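Local coordinates for protein acyl-coenzyme A oxidase 1 (Yarrowia lipolytica, PDB 5Y9D) that oxidises acyl-coenzyme A thioesters to trans-2-enoyl-CoAs with bound FAD, passing the electrons to O2 to give hydrogen peroxide in peroxisomal fatty acid beta-oxidation, at residues R527-N532 and G609-E614. Sequence-based numbering, arbitrary orientation.
Sequences RTASRN and GIFLRE
A529 points its methyl group at the last turn of a short helix, where F611 and I610 receive it. CB of A529 lies 3.8 Å from CE1 of F611, approaching the ring obliquely, and 4.1 Å from CG2 of I610, so one small side chain meets both a ring carbon and a methyl branch. I610 turns CG2 to the contact because that branch stands anti to its backbone N, with CG1 beside the N (chi1 -72°). The CA atoms of A529 and F611, the nearest pair across the two segments, are 6.6 Å apart.

One turn further along, the contact becomes polar. ND2 of N532 donates a hydrogen bond to OE1 of E614, the first residue beyond helix 608-613 (3.2 Å, 154° at the hydrogen); it meets the oxygen nearly along its C-O direction, with the acceptor close to the amide plane. The amide and carboxylate planes are 69° apart, and the two side chains run alongside each other in opposite senses. The E614 chain is bent at chi2, and its OE1 reaches N532 while OE2 lies over one face of the R613 guanidinium, 3.5 Å from NH1, a pairing of charges alone; R613 also forms a salt bridge with D623 of the second subunit.

F526 stacks edge-to-face with F611, and I567 of helix 558-581 touches I610. This is helix packing in the all-helical C-terminal part of the acyl-CoA oxidase fold, away from the FAD site: helix 519-544 packs against the C-terminal end of helix 608-613 and the residue that follows it, beside the subunit interface.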
loop_
_atom_site.group_PDB
_atom_site.type_symbol
_atom_site.label_atom_id
_atom_site.label_comp_id
_atom_site.label_asym_id
_atom_site.label_seq_id
_atom_site.Cartn_x
_atom_site.Cartn_y
_atom_site.Cartn_z
ATOM N N ARG A 527 -21.341 -10.821 -17.301
ATOM C CA ARG A 527 -22.638 -11.175 -16.716
ATOM C C ARG A 527 -22.818 -12.684 -16.469
ATOM O O ARG A 527 -23.294 -13.108 -15.411
ATOM C CB ARG A 527 -23.749 -10.660 -17.603
ATOM C CG ARG A 527 -23.857 -9.156 -17.553
ATOM C CD ARG A 527 -24.871 -8.613 -18.519
ATOM N NE ARG A 527 -25.158 -7.232 -18.160
ATOM C CZ ARG A 527 -25.881 -6.385 -18.878
ATOM N NH1 ARG A 527 -26.448 -6.729 -20.034
ATOM N NH2 ARG A 527 -26.050 -5.172 -18.408
ATOM N N THR A 528 -22.405 -13.481 -17.443
ATOM C CA THR A 528 -22.353 -14.932 -17.315
ATOM C C THR A 528 -21.471 -15.415 -16.174
ATOM O O THR A 528 -21.854 -16.327 -15.443
ATOM C CB THR A 528 -21.837 -15.547 -18.636
ATOM O OG1 THR A 528 -22.736 -15.177 -19.680
ATOM C CG2 THR A 528 -21.753 -17.034 -18.550
ATOM N N ALA A 529 -20.275 -14.848 -16.041
ATOM C CA ALA A 529 -19.396 -15.235 -14.927
ATOM C C ALA A 529 -20.032 -14.829 -13.606
ATOM O O ALA A 529 -20.059 -15.597 -12.665
ATOM C CB ALA A 529 -18.000 -14.627 -15.063
ATOM N N SER A 530 -20.565 -13.624 -13.539
ATOM C CA SER A 530 -21.224 -13.178 -12.306
ATOM C C SER A 530 -22.467 -14.020 -11.988
ATOM O O SER A 530 -22.593 -14.548 -10.884
ATOM C CB SER A 530 -21.591 -11.698 -12.368
ATOM O OG SER A 530 -22.208 -11.279 -11.154
ATOM N N ARG A 531 -23.377 -14.140 -12.947
ATOM C CA ARG A 531 -24.664 -14.848 -12.719
ATOM C C ARG A 531 -24.464 -16.262 -12.185
ATOM O O ARG A 531 -25.134 -16.691 -11.243
ATOM C CB ARG A 531 -25.478 -14.893 -14.016
ATOM C CG ARG A 531 -26.516 -16.008 -14.149
ATOM C CD ARG A 531 -26.801 -16.236 -15.627
ATOM N NE ARG A 531 -27.040 -14.936 -16.264
ATOM C CZ ARG A 531 -26.473 -14.479 -17.380
ATOM N NH1 ARG A 531 -25.620 -15.216 -18.093
ATOM N NH2 ARG A 531 -26.805 -13.266 -17.810
ATOM N N ASN A 532 -23.538 -16.974 -12.802
ATOM C CA ASN A 532 -23.243 -18.347 -12.430
ATOM C C ASN A 532 -22.688 -18.473 -11.004
ATOM O O ASN A 532 -23.121 -19.336 -10.254
ATOM C CB ASN A 532 -22.255 -18.961 -13.433
ATOM C CG ASN A 532 -22.871 -19.231 -14.799
ATOM O OD1 ASN A 532 -24.045 -18.913 -15.084
ATOM N ND2 ASN A 532 -22.065 -19.817 -15.665
ATOM N N GLY A 609 -8.700 -17.599 -14.212
ATOM C CA GLY A 609 -9.238 -18.774 -13.548
ATOM C C GLY A 609 -10.741 -18.820 -13.672
ATOM O O GLY A 609 -11.302 -19.841 -14.077
ATOM N N ILE A 610 -11.390 -17.699 -13.370
ATOM C CA ILE A 610 -12.850 -17.659 -13.261
ATOM C C ILE A 610 -13.548 -17.940 -14.589
ATOM O O ILE A 610 -14.610 -18.538 -14.597
ATOM C CB ILE A 610 -13.342 -16.315 -12.671
ATOM C CG1 ILE A 610 -13.003 -16.246 -11.179
ATOM C CG2 ILE A 610 -14.850 -16.143 -12.849
ATOM C CD1 ILE A 610 -12.645 -14.862 -10.662
ATOM N N PHE A 611 -12.963 -17.504 -15.699
ATOM C CA PHE A 611 -13.599 -17.664 -17.016
ATOM C C PHE A 611 -13.331 -19.044 -17.644
ATOM O O PHE A 611 -14.092 -19.480 -18.502
ATOM C CB PHE A 611 -13.167 -16.537 -17.971
ATOM C CG PHE A 611 -13.699 -15.190 -17.586
ATOM C CD1 PHE A 611 -14.938 -14.750 -18.057
ATOM C CD2 PHE A 611 -12.979 -14.361 -16.740
ATOM C CE1 PHE A 611 -15.454 -13.510 -17.683
ATOM C CE2 PHE A 611 -13.484 -13.115 -16.369
ATOM C CZ PHE A 611 -14.729 -12.694 -16.835
ATOM N N LEU A 612 -12.250 -19.712 -17.225
ATOM C CA LEU A 612 -11.962 -21.094 -17.648
ATOM C C LEU A 612 -12.648 -22.093 -16.734
ATOM O O LEU A 612 -12.974 -23.211 -17.151
ATOM C CB LEU A 612 -10.457 -21.380 -17.622
ATOM C CG LEU A 612 -9.625 -21.135 -18.889
ATOM C CD1 LEU A 612 -10.039 -19.874 -19.617
ATOM C CD2 LEU A 612 -8.141 -21.084 -18.544
ATOM N N ARG A 613 -12.829 -21.706 -15.470
ATOM C CA ARG A 613 -13.555 -22.537 -14.508
ATOM C C ARG A 613 -14.911 -22.759 -15.130
ATOM O O ARG A 613 -15.403 -23.881 -15.190
ATOM C CB ARG A 613 -13.705 -21.828 -13.137
ATOM C CG ARG A 613 -13.249 -22.634 -11.912
ATOM C CD ARG A 613 -14.297 -23.629 -11.421
ATOM N NE ARG A 613 -15.355 -22.975 -10.655
ATOM C CZ ARG A 613 -16.429 -23.590 -10.156
ATOM N NH1 ARG A 613 -17.329 -22.898 -9.468
ATOM N NH2 ARG A 613 -16.617 -24.893 -10.334
ATOM N N GLU A 614 -15.472 -21.670 -15.651
ATOM C CA GLU A 614 -16.863 -21.609 -16.070
ATOM C C GLU A 614 -17.120 -21.971 -17.528
ATOM O O GLU A 614 -18.252 -21.800 -18.003
ATOM C CB GLU A 614 -17.397 -20.187 -15.793
ATOM C CG GLU A 614 -17.501 -19.850 -14.314
ATOM C CD GLU A 614 -18.416 -20.816 -13.597
ATOM O OE1 GLU A 614 -19.588 -20.933 -14.019
ATOM O OE2 GLU A 614 -17.951 -21.481 -12.649
#